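Local coordinates for acyl-CoA thioesterase II (Mycobacterium avium subsp. paratuberculosis, PDB 4R9Z), which probably hydrolyses fatty acyl-CoA thioesters to fatty acids and coenzyme A, as a double hot-dog enzyme of the acyl-CoA thioesterase II family, at residues 193-198 and 262-267; 9-14 and 28-33; 209-214 and 248-253; 48-53 and 106-111. All coordinates share one frame; numbering follows the deposited sequence.

How the interactions relate
Interactions 1 and 4 are helix-on-strand contacts of the two hot-dog halves, 1 in the C-terminal half and 4 in the N-terminal half, with centres about 15 Å apart. Their helices meet where Ser193 OG lies 3.7 Å from Leu48 CG. Interaction 2 ties the N-terminal helix to the loop after strand 24-27; it reaches interaction 1 through Val11 CG1, 3.8 Å from Tyr197 CE2. Interaction 3 closes within the loop spanned by interaction 1, and its strand neighbours strand 263-272. Interactions 3 and 4 lie on opposite sides of the chain's centre, about 30 Å apart between centres, yet across the dimer Ser248 meets Lys111 of the second subunit.

Interaction 1 (193-198 and 262-267); sequences SLVAYM and ELVCTV
Val264 and Cys265 both make backbone hydrogen bonds to Met256 of the adjacent strand 249-258, so one residue is paired with two: a classic beta bulge near the start of strand 263-272. Here the sheet of the C-terminal hot-dog half packs against its helix, 188-201. Val264 has the psi of a helix (-51°) rather than of a strand, and the two successive residues therefore both start their side chains toward the helix, where Val195 meets them. Val195 CG1 is turned anti to its own backbone N (chi1 165°), and this methyl does most of the touching: it lies 3.6 Å from Cys265 SG and 4.2 Å from Val264 CG1. The other branch, Val195 CG2, also stands 4.2 Å from Val264 CG1, so one valine methyl is set against both prongs of the opposing fork, the two side chains crossing at a slant. The contact is wholly apolar and buried. On the helix, the backbone is held by regular bonds such as Tyr197 N to Ser193 O at 2.7 Å. Met256 itself packs on Val195 and Cys265, while Ala230 adds to the surroundings of Val195. On another face of the helix Tyr197 OH is hydrogen-bonded to His41 ND1, joining it to helix 39-52. The thiol of Cys265 reaches Val195 with SG between the backbone N and carbonyl carbon, at chi1 68°.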
loop_
_atom_site.group_PDB
_atom_site.type_symbol
_atom_site.label_atom_id
_atom_site.label_comp_id
_atom_site.label_asym_id
_atom_site.label_seq_id
_atom_site.Cartn_x
_atom_site.Cartn_y
_atom_site.Cartn_z
ATOM N N SER B 193 -6.280 -15.036 1.904
ATOM C CA SER B 193 -7.353 -14.102 2.218
ATOM C C SER B 193 -7.625 -14.079 3.716
ATOM O O SER B 193 -7.999 -13.046 4.267
ATOM C CB SER B 193 -8.637 -14.460 1.466
ATOM O OG SER B 193 -9.142 -15.714 1.888
ATOM N N LEU B 194 -7.400 -15.208 4.380
ATOM C CA LEU B 194 -7.617 -15.288 5.818
ATOM C C LEU B 194 -6.511 -14.553 6.552
ATOM O O LEU B 194 -6.746 -13.918 7.579
ATOM C CB LEU B 194 -7.679 -16.739 6.284
ATOM C CG LEU B 194 -8.976 -17.477 5.973
ATOM C CD1 LEU B 194 -8.783 -18.970 6.173
ATOM C CD2 LEU B 194 -10.092 -16.950 6.858
ATOM N N VAL B 195 -5.302 -14.647 6.015
ATOM C CA VAL B 195 -4.195 -13.851 6.508
ATOM C C VAL B 195 -4.538 -12.369 6.387
ATOM O O VAL B 195 -4.462 -11.626 7.364
ATOM C CB VAL B 195 -2.906 -14.147 5.746
ATOM C CG1 VAL B 195 -1.878 -13.066 6.022
ATOM C CG2 VAL B 195 -2.377 -15.507 6.147
ATOM N N ALA B 196 -4.927 -11.948 5.190
ATOM C CA ALA B 196 -5.342 -10.569 4.966
ATOM C C ALA B 196 -6.501 -10.182 5.878
ATOM O O ALA B 196 -6.501 -9.098 6.459
ATOM C CB ALA B 196 -5.721 -10.359 3.508
ATOM N N TYR B 197 -7.482 -11.074 5.992
ATOM C CA TYR B 197 -8.647 -10.885 6.862
ATOM C C TYR B 197 -8.224 -10.507 8.283
ATOM O O TYR B 197 -8.662 -9.494 8.824
ATOM C CB TYR B 197 -9.493 -12.165 6.880
ATOM C CG TYR B 197 -10.926 -12.027 7.359
ATOM C CD1 TYR B 197 -11.263 -11.185 8.412
ATOM C CD2 TYR B 197 -11.945 -12.759 6.757
ATOM C CE1 TYR B 197 -12.570 -11.069 8.848
ATOM C CE2 TYR B 197 -13.257 -12.651 7.186
ATOM C CZ TYR B 197 -13.563 -11.806 8.233
ATOM O OH TYR B 197 -14.867 -11.694 8.661
ATOM N N MET B 198 -7.383 -11.342 8.883
ATOM C CA MET B 198 -6.956 -11.154 10.263
ATOM C C MET B 198 -5.965 -9.991 10.398
ATOM O O MET B 198 -5.993 -9.263 11.389
ATOM C CB MET B 198 -6.356 -12.460 10.804
ATOM C CG MET B 198 -4.873 -12.424 11.130
ATOM S SD MET B 198 -4.537 -11.769 12.773
ATOM C CE MET B 198 -5.943 -12.423 13.660
ATOM N N GLU B 262 9.393 -18.063 9.307
ATOM C CA GLU B 262 9.330 -17.569 7.936
ATOM C C GLU B 262 8.325 -16.420 7.846
ATOM O O GLU B 262 7.234 -16.486 8.422
ATOM C CB GLU B 262 8.952 -18.680 6.951
ATOM C CG GLU B 262 9.253 -18.324 5.493
ATOM C CD GLU B 262 8.644 -19.299 4.499
ATOM O OE1 GLU B 262 7.770 -20.095 4.904
ATOM O OE2 GLU B 262 9.046 -19.267 3.313
ATOM N N LEU B 263 8.712 -15.362 7.141
ATOM C CA LEU B 263 7.837 -14.213 6.940
ATOM C C LEU B 263 6.653 -14.589 6.047
ATOM O O LEU B 263 6.822 -15.212 5.000
ATOM C CB LEU B 263 8.620 -13.046 6.330
ATOM C CG LEU B 263 7.836 -11.770 6.013
ATOM C CD1 LEU B 263 7.369 -11.089 7.291
ATOM C CD2 LEU B 263 8.696 -10.833 5.191
ATOM N N VAL B 264 5.452 -14.214 6.471
ATOM C CA VAL B 264 4.252 -14.522 5.709
ATOM C C VAL B 264 3.780 -13.311 4.905
ATOM O O VAL B 264 3.551 -13.402 3.698
ATOM C CB VAL B 264 3.117 -15.001 6.636
ATOM C CG1 VAL B 264 1.785 -15.024 5.890
ATOM C CG2 VAL B 264 3.448 -16.376 7.193
ATOM N N CYS B 265 3.655 -12.170 5.574
ATOM C CA CYS B 265 3.238 -10.956 4.893
ATOM C C CYS B 265 3.723 -9.699 5.597
ATOM O O CYS B 265 3.974 -9.711 6.800
ATOM C CB CYS B 265 1.715 -10.919 4.764
ATOM S SG CYS B 265 0.850 -10.728 6.322
ATOM N N THR B 266 3.861 -8.624 4.825
ATOM C CA THR B 266 4.120 -7.292 5.363
ATOM C C THR B 266 2.846 -6.485 5.171
ATOM O O THR B 266 2.175 -6.630 4.154
ATOM C CB THR B 266 5.303 -6.598 4.660
ATOM O OG1 THR B 266 6.450 -7.456 4.676
ATOM C CG2 THR B 266 5.648 -5.291 5.353
ATOM N N VAL B 267 2.504 -5.641 6.141
ATOM C CA VAL B 267 1.187 -5.004 6.166
ATOM C C VAL B 267 1.259 -3.526 6.544
ATOM O O VAL B 267 2.058 -3.134 7.394
ATOM C CB VAL B 267 0.240 -5.715 7.167
ATOM C CG1 VAL B 267 -1.153 -5.129 7.097
ATOM C CG2 VAL B 267 0.181 -7.203 6.893
#

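Interaction 2 (9-14 and 28-33); sequences GDVLAT and QQLPAP
The last turns of the N-terminal helix 8-15 rest on the extended loop that leaves strand 24-27, with Thr14 packed against Gln28 and Leu30. Thr14 lays its carbon side on the Gln28 carbonyl: CB is 3.3 Å from Gln28 O, and CG2 comes 3.4 Å from the same oxygen. Its hydroxyl is turned back to the helix instead. With OG1 between the backbone N and the carbonyl carbon (chi1 54°), Thr14 OG1 donates to Val11 O over 2.7 Å, approaching at a C=O angle of 120° and tilted 21° from the carbonyl plane. That bond fixes the rotation of the side chain and leaves the methyl turned to the loop. Helix and loop flank helix 39-52, the helix of the N-terminal hot-dog half, whose Gln45 NE2 is hydrogen-bonded to both Thr14 O and Gln28 O. Gln45 OE1 receives Gln29 NE2, so a single amide stitches the two segments together, and His41 of the same helix packs on Thr14 and Leu30. Leu30 crosses Thr14 at about a right angle and brings a single branch to the helix: its CD2 is 4.2 Å from Val11 CG2 and 4.1 Å from Thr14 OG1. Although the CB of Val11 points away from the loop, its CG2 methyl still meets Leu30, while the other branch packs on Tyr197 of helix 188-201.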
loop_
_atom_site.group_PDB
_atom_site.type_symbol
_atom_site.label_atom_id
_atom_site.label_comp_id
_atom_site.label_asym_id
_atom_site.label_seq_id
_atom_site.Cartn_x
_atom_site.Cartn_y
_atom_site.Cartn_z
ATOM N N GLY B 9 -16.575 -21.535 11.042
ATOM C CA GLY B 9 -17.469 -22.160 10.089
ATOM C C GLY B 9 -18.334 -21.137 9.381
ATOM O O GLY B 9 -18.558 -21.228 8.174
ATOM N N ASP B 10 -18.814 -20.153 10.132
ATOM C CA ASP B 10 -19.632 -19.093 9.558
ATOM C C ASP B 10 -18.794 -18.161 8.689
ATOM O O ASP B 10 -19.277 -17.642 7.683
ATOM C CB ASP B 10 -20.338 -18.306 10.660
ATOM C CG ASP B 10 -21.308 -19.161 11.447
ATOM O OD1 ASP B 10 -21.804 -20.159 10.881
ATOM O OD2 ASP B 10 -21.574 -18.838 12.625
ATOM N N VAL B 11 -17.539 -17.953 9.075
ATOM C CA VAL B 11 -16.636 -17.123 8.285
ATOM C C VAL B 11 -16.308 -17.795 6.960
ATOM O O VAL B 11 -16.453 -17.190 5.898
ATOM C CB VAL B 11 -15.328 -16.814 9.041
ATOM C CG1 VAL B 11 -14.289 -16.223 8.098
ATOM C CG2 VAL B 11 -15.602 -15.877 10.207
ATOM N N LEU B 12 -15.885 -19.052 7.031
ATOM C CA LEU B 12 -15.535 -19.819 5.841
ATOM C C LEU B 12 -16.693 -19.871 4.850
ATOM O O LEU B 12 -16.484 -19.832 3.637
ATOM C CB LEU B 12 -15.108 -21.232 6.229
ATOM C CG LEU B 12 -13.795 -21.329 6.999
ATOM C CD1 LEU B 12 -13.525 -22.767 7.380
ATOM C CD2 LEU B 12 -12.654 -20.777 6.160
ATOM N N ALA B 13 -17.909 -19.972 5.373
ATOM C CA ALA B 13 -19.103 -19.980 4.538
ATOM C C ALA B 13 -19.249 -18.669 3.766
ATOM O O ALA B 13 -19.448 -18.676 2.552
ATOM C CB ALA B 13 -20.337 -20.239 5.383
ATOM N N THR B 14 -19.144 -17.546 4.471
ATOM C CA THR B 14 -19.286 -16.235 3.842
ATOM C C THR B 14 -18.153 -15.964 2.855
ATOM O O THR B 14 -18.319 -15.205 1.903
ATOM C CB THR B 14 -19.326 -15.096 4.884
ATOM O OG1 THR B 14 -18.182 -15.178 5.743
ATOM C CG2 THR B 14 -20.598 -15.176 5.714
ATOM N N GLN B 28 -21.821 -12.926 1.133
ATOM C CA GLN B 28 -22.766 -12.814 2.229
ATOM C C GLN B 28 -22.076 -12.191 3.425
ATOM O O GLN B 28 -20.910 -12.472 3.703
ATOM C CB GLN B 28 -23.363 -14.178 2.592
ATOM C CG GLN B 28 -24.357 -14.707 1.570
ATOM C CD GLN B 28 -25.394 -13.675 1.161
ATOM O OE1 GLN B 28 -25.872 -12.890 1.981
ATOM N NE2 GLN B 28 -25.739 -13.666 -0.120
ATOM N N GLN B 29 -22.802 -11.339 4.133
ATOM C CA GLN B 29 -22.232 -10.651 5.272
ATOM C C GLN B 29 -22.746 -11.305 6.537
ATOM O O GLN B 29 -23.808 -11.929 6.539
ATOM C CB GLN B 29 -22.590 -9.165 5.247
ATOM C CG GLN B 29 -22.133 -8.449 3.992
ATOM C CD GLN B 29 -20.661 -8.673 3.705
ATOM O OE1 GLN B 29 -19.812 -8.450 4.566
ATOM N NE2 GLN B 29 -20.352 -9.120 2.492
ATOM N N LEU B 30 -21.996 -11.153 7.618
ATOM C CA LEU B 30 -22.401 -11.735 8.881
ATOM C C LEU B 30 -22.775 -10.649 9.874
ATOM O O LEU B 30 -22.197 -9.561 9.861
ATOM C CB LEU B 30 -21.287 -12.639 9.425
ATOM C CG LEU B 30 -19.842 -12.177 9.237
ATOM C CD1 LEU B 30 -19.484 -11.073 10.203
ATOM C CD2 LEU B 30 -18.882 -13.349 9.378
ATOM N N PRO B 31 -23.785 -10.937 10.711
ATOM C CA PRO B 31 -24.326 -10.044 11.738
ATOM C C PRO B 31 -23.271 -9.437 12.652
ATOM O O PRO B 31 -22.378 -10.128 13.149
ATOM C CB PRO B 31 -25.262 -10.955 12.530
ATOM C CG PRO B 31 -25.732 -11.944 11.532
ATOM C CD PRO B 31 -24.581 -12.173 10.591
ATOM N N ALA B 32 -23.435 -8.152 12.852
ATOM C CA ALA B 32 -22.557 -7.419 13.685
ATOM C C ALA B 32 -23.398 -6.436 14.432
ATOM O O ALA B 32 -24.378 -5.917 13.899
ATOM C CB ALA B 32 -21.533 -6.717 12.839
ATOM N N PRO B 33 -22.941 -6.148 15.730
ATOM C CA PRO B 33 -23.653 -5.014 16.329
ATOM C C PRO B 33 -23.178 -3.827 15.557
ATOM O O PRO B 33 -21.989 -3.608 15.618
ATOM C CB PRO B 33 -23.066 -4.905 17.730
ATOM C CG PRO B 33 -22.469 -6.209 18.026
ATOM C CD PRO B 33 -21.895 -6.639 16.753
#

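Interaction 3 (209-214 and 248-253); sequences AARGGV and SLALAS
The flat guanidinium group of Arg211 carries this contact, its two terminal nitrogens meeting Ser248, just before strand 249-258, and Ala250 within it. NH2 lies 3.9 Å from Ser248 CA and 4.1 Å from Ser248 N, while NH1 stands 4.1 Å from Ala250 CB, a methyl that points toward the arginine. The polar work of the group is done just beyond the segment: NH2 is hydrogen-bonded to Gly247 O and NH1 to Ser245 OG. Two bonds through different nitrogens hold the plane against rotation, and together they tie the helix to the end of strand 236-246 (Ser245) and to the turn after it (Gly247). The side chain is bent at chi3 (136°), and its end lies over this strand-turn-strand junction. Behind it the backbone of helix 204-211 finishes in a Schellman motif, where Gly212 takes a positive phi of 101° and Gly212 N bonds to Ala209 O at 3.1 Å. Ser248 turns its CB away from the arginine, and its OG is hydrogen-bonded to Lys111 NZ of the second subunit, whose Val120 also packs on Arg211. The contact thus lies at the end of helix 204-211, at the dimer interface, on a strand of the C-terminal hot-dog half that runs antiparallel between 236-246 and 263-272.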
loop_
_atom_site.group_PDB
_atom_site.type_symbol
_atom_site.label_atom_id
_atom_site.label_comp_id
_atom_site.label_asym_id
_atom_site.label_seq_id
_atom_site.Cartn_x
_atom_site.Cartn_y
_atom_site.Cartn_z
ATOM N N ALA B 209 -4.281 2.386 20.994
ATOM C CA ALA B 209 -3.409 2.529 22.158
ATOM C C ALA B 209 -2.615 3.837 22.140
ATOM O O ALA B 209 -2.578 4.560 23.134
ATOM C CB ALA B 209 -2.462 1.342 22.258
ATOM N N ALA B 210 -1.965 4.123 21.016
ATOM C CA ALA B 210 -1.133 5.320 20.888
ATOM C C ALA B 210 -1.873 6.625 21.183
ATOM O O ALA B 210 -1.275 7.588 21.650
ATOM C CB ALA B 210 -0.528 5.380 19.502
ATOM N N ARG B 211 -3.172 6.653 20.908
ATOM C CA ARG B 211 -3.972 7.853 21.119
ATOM C C ARG B 211 -4.393 8.085 22.556
ATOM O O ARG B 211 -4.741 9.203 22.936
ATOM C CB ARG B 211 -5.235 7.795 20.266
ATOM C CG ARG B 211 -5.090 8.368 18.892
ATOM C CD ARG B 211 -6.445 8.424 18.207
ATOM N NE ARG B 211 -6.660 9.690 17.507
ATOM C CZ ARG B 211 -5.960 10.093 16.452
ATOM N NH1 ARG B 211 -4.992 9.332 15.953
ATOM N NH2 ARG B 211 -6.237 11.262 15.891
ATOM N N GLY B 212 -4.365 7.028 23.354
ATOM C CA GLY B 212 -4.879 7.100 24.705
ATOM C C GLY B 212 -6.258 6.478 24.719
ATOM O O GLY B 212 -6.905 6.392 25.761
ATOM N N GLY B 213 -6.706 6.047 23.545
ATOM C CA GLY B 213 -7.928 5.271 23.424
ATOM C C GLY B 213 -9.236 6.040 23.426
ATOM O O GLY B 213 -9.281 7.208 23.036
ATOM N N VAL B 214 -10.286 5.355 23.886
ATOM C CA VAL B 214 -11.676 5.831 23.949
ATOM C C VAL B 214 -12.036 6.755 22.765
ATOM O O VAL B 214 -12.419 7.917 22.927
ATOM C CB VAL B 214 -11.976 6.507 25.343
ATOM C CG1 VAL B 214 -11.139 7.778 25.591
ATOM C CG2 VAL B 214 -13.479 6.748 25.543
ATOM N N SER B 248 -6.062 13.243 12.258
ATOM C CA SER B 248 -7.178 12.309 12.245
ATOM C C SER B 248 -6.803 10.967 11.621
ATOM O O SER B 248 -7.517 9.977 11.781
ATOM C CB SER B 248 -8.346 12.920 11.489
ATOM O OG SER B 248 -7.893 13.451 10.256
ATOM N N LEU B 249 -5.690 10.949 10.896
ATOM C CA LEU B 249 -5.232 9.751 10.202
ATOM C C LEU B 249 -4.028 9.094 10.868
ATOM O O LEU B 249 -2.966 9.706 10.980
ATOM C CB LEU B 249 -4.887 10.091 8.756
ATOM C CG LEU B 249 -6.080 10.526 7.913
ATOM C CD1 LEU B 249 -5.597 11.089 6.601
ATOM C CD2 LEU B 249 -7.017 9.345 7.684
ATOM N N ALA B 250 -4.195 7.847 11.304
ATOM C CA ALA B 250 -3.094 7.101 11.905
ATOM C C ALA B 250 -2.631 5.955 11.011
ATOM O O ALA B 250 -3.444 5.304 10.357
ATOM C CB ALA B 250 -3.501 6.566 13.269
ATOM N N LEU B 251 -1.318 5.722 10.980
ATOM C CA LEU B 251 -0.752 4.557 10.301
ATOM C C LEU B 251 -0.517 3.390 11.251
ATOM O O LEU B 251 -0.102 3.574 12.395
ATOM C CB LEU B 251 0.573 4.892 9.622
ATOM C CG LEU B 251 0.559 5.370 8.170
ATOM C CD1 LEU B 251 1.989 5.487 7.647
ATOM C CD2 LEU B 251 -0.274 4.453 7.291
ATOM N N ALA B 252 -0.754 2.185 10.751
ATOM C CA ALA B 252 -0.449 0.966 11.485
ATOM C C ALA B 252 0.396 0.056 10.606
ATOM O O ALA B 252 0.234 0.039 9.393
ATOM C CB ALA B 252 -1.725 0.267 11.919
ATOM N N SER B 253 1.299 -0.697 11.220
ATOM C CA SER B 253 2.257 -1.493 10.469
ATOM C C SER B 253 2.311 -2.911 11.031
ATOM O O SER B 253 2.191 -3.114 12.240
ATOM C CB SER B 253 3.642 -0.842 10.504
ATOM O OG SER B 253 4.571 -1.570 9.717
#

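Interaction 4 (48-53 and 106-111); sequences LAASRT and AMSSFK
Helix segment 48-52 passes over strand 106-111 with the axes 9.2 Å apart at closest and their directions 40° from parallel. The backbones come nearest at Ala50 and Ser108, whose CA atoms are 7.3 Å apart, and next at Ser51 and Phe110. Ala50 fits this close passage with its methyl pointing at the strand, where CB lies 3.4 Å from Ser108 OG and 3.7 Å from Phe110 CZ. The phenyl ring meets the helix with its edge: Ala50 CB and Ser51 OG both lie near the ring plane, with Ser51 OG 3.4 Å from Phe110 CE2. With CG anti to the carbonyl carbon (chi1 -56°), Phe110 sends the far end of its ring to the helix, CZ and CE2 foremost. This is the helix-on-sheet packing of the N-terminal hot-dog half, in which helix 39-52 is the sausage and the curved antiparallel strands the bun. Ser51 OG is hydrogen-bonded back to Leu47 O in the preceding helical turn, so its meeting with the ring is one of packing. Arg92 of strand 89-98 touches Ala50, Ser108 and Phe110, and its NE is hydrogen-bonded to Thr53 OG1. Ala50 O is held by two donors of Thr53, OG1 at 2.7 Å, tilted 19° from the carbonyl plane, and N at 3.0 Å.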
loop_
_atom_site.group_PDB
_atom_site.type_symbol
_atom_site.label_atom_id
_atom_site.label_comp_id
_atom_site.label_asym_id
_atom_site.label_seq_id
_atom_site.Cartn_x
_atom_site.Cartn_y
_atom_site.Cartn_z
ATOM N N LEU B 48 -10.677 -12.773 -2.685
ATOM C CA LEU B 48 -11.092 -14.059 -3.226
ATOM C C LEU B 48 -11.750 -13.868 -4.583
ATOM O O LEU B 48 -11.567 -14.678 -5.493
ATOM C CB LEU B 48 -12.043 -14.776 -2.267
ATOM C CG LEU B 48 -11.337 -15.371 -1.050
ATOM C CD1 LEU B 48 -12.329 -15.792 0.021
ATOM C CD2 LEU B 48 -10.470 -16.537 -1.487
ATOM N N ALA B 49 -12.505 -12.785 -4.712
ATOM C CA ALA B 49 -13.143 -12.463 -5.973
ATOM C C ALA B 49 -12.097 -12.355 -7.070
ATOM O O ALA B 49 -12.161 -13.065 -8.068
ATOM C CB ALA B 49 -13.922 -11.173 -5.854
ATOM N N ALA B 50 -11.096 -11.515 -6.837
ATOM C CA ALA B 50 -10.008 -11.331 -7.783
ATOM C C ALA B 50 -9.285 -12.645 -8.064
ATOM O O ALA B 50 -9.029 -12.988 -9.217
ATOM C CB ALA B 50 -9.029 -10.289 -7.260
ATOM N N SER B 51 -8.966 -13.374 -7.001
ATOM C CA SER B 51 -8.210 -14.618 -7.105
ATOM C C SER B 51 -8.899 -15.661 -7.981
ATOM O O SER B 51 -8.237 -16.378 -8.725
ATOM C CB SER B 51 -7.967 -15.200 -5.716
ATOM O OG SER B 51 -7.337 -14.252 -4.876
ATOM N N ARG B 52 -10.221 -15.754 -7.871
ATOM C CA ARG B 52 -11.000 -16.706 -8.661
ATOM C C ARG B 52 -11.074 -16.353 -10.147
ATOM O O ARG B 52 -11.430 -17.199 -10.965
ATOM C CB ARG B 52 -12.414 -16.829 -8.087
ATOM C CG ARG B 52 -12.447 -17.551 -6.751
ATOM C CD ARG B 52 -13.823 -17.540 -6.110
ATOM N NE ARG B 52 -14.811 -18.282 -6.884
ATOM C CZ ARG B 52 -16.067 -18.467 -6.495
ATOM N NH1 ARG B 52 -16.486 -17.965 -5.343
ATOM N NH2 ARG B 52 -16.902 -19.151 -7.258
ATOM N N THR B 53 -10.743 -15.111 -10.489
ATOM C CA THR B 53 -10.661 -14.693 -11.889
ATOM C C THR B 53 -9.226 -14.769 -12.394
ATOM O O THR B 53 -8.945 -14.383 -13.524
ATOM C CB THR B 53 -11.170 -13.258 -12.116
ATOM O OG1 THR B 53 -10.235 -12.310 -11.579
ATOM C CG2 THR B 53 -12.559 -13.067 -11.512
ATOM N N ALA B 106 -10.438 -2.160 -4.532
ATOM C CA ALA B 106 -9.158 -2.812 -4.279
ATOM C C ALA B 106 -8.402 -3.125 -5.552
ATOM O O ALA B 106 -9.000 -3.376 -6.600
ATOM C CB ALA B 106 -9.359 -4.080 -3.492
ATOM N N MET B 107 -7.078 -3.093 -5.464
ATOM C CA MET B 107 -6.251 -3.622 -6.532
ATOM C C MET B 107 -5.420 -4.767 -5.991
ATOM O O MET B 107 -5.046 -4.768 -4.826
ATOM C CB MET B 107 -5.363 -2.541 -7.137
ATOM C CG MET B 107 -6.133 -1.399 -7.767
ATOM S SD MET B 107 -5.036 -0.232 -8.580
ATOM C CE MET B 107 -4.116 0.376 -7.179
ATOM N N SER B 108 -5.166 -5.760 -6.829
ATOM C CA SER B 108 -4.406 -6.925 -6.408
ATOM C C SER B 108 -3.561 -7.425 -7.555
ATOM O O SER B 108 -3.888 -7.209 -8.718
ATOM C CB SER B 108 -5.327 -8.041 -5.914
ATOM O OG SER B 108 -6.327 -8.335 -6.871
ATOM N N SER B 109 -2.466 -8.092 -7.219
ATOM C CA SER B 109 -1.545 -8.572 -8.228
ATOM C C SER B 109 -1.211 -10.032 -7.943
ATOM O O SER B 109 -1.226 -10.473 -6.790
ATOM C CB SER B 109 -0.289 -7.704 -8.264
ATOM O OG SER B 109 0.546 -8.062 -9.351
ATOM N N PHE B 110 -0.957 -10.781 -9.009
ATOM C CA PHE B 110 -0.811 -12.233 -8.945
ATOM C C PHE B 110 0.347 -12.683 -9.829
ATOM O O PHE B 110 0.666 -12.024 -10.818
ATOM C CB PHE B 110 -2.094 -12.932 -9.405
ATOM C CG PHE B 110 -3.320 -12.519 -8.651
ATOM C CD1 PHE B 110 -4.009 -11.368 -9.002
ATOM C CD2 PHE B 110 -3.808 -13.298 -7.622
ATOM C CE1 PHE B 110 -5.145 -10.985 -8.314
ATOM C CE2 PHE B 110 -4.944 -12.921 -6.935
ATOM C CZ PHE B 110 -5.613 -11.762 -7.282
ATOM N N LYS B 111 0.973 -13.800 -9.485
ATOM C CA LYS B 111 1.909 -14.426 -10.408
ATOM C C LYS B 111 1.956 -15.934 -10.215
ATOM O O LYS B 111 1.415 -16.465 -9.244
ATOM C CB LYS B 111 3.310 -13.837 -10.255
ATOM C CG LYS B 111 3.915 -14.008 -8.885
ATOM C CD LYS B 111 5.364 -13.548 -8.882
ATOM C CE LYS B 111 6.191 -14.343 -9.877
ATOM N NZ LYS B 111 7.601 -14.482 -9.426
#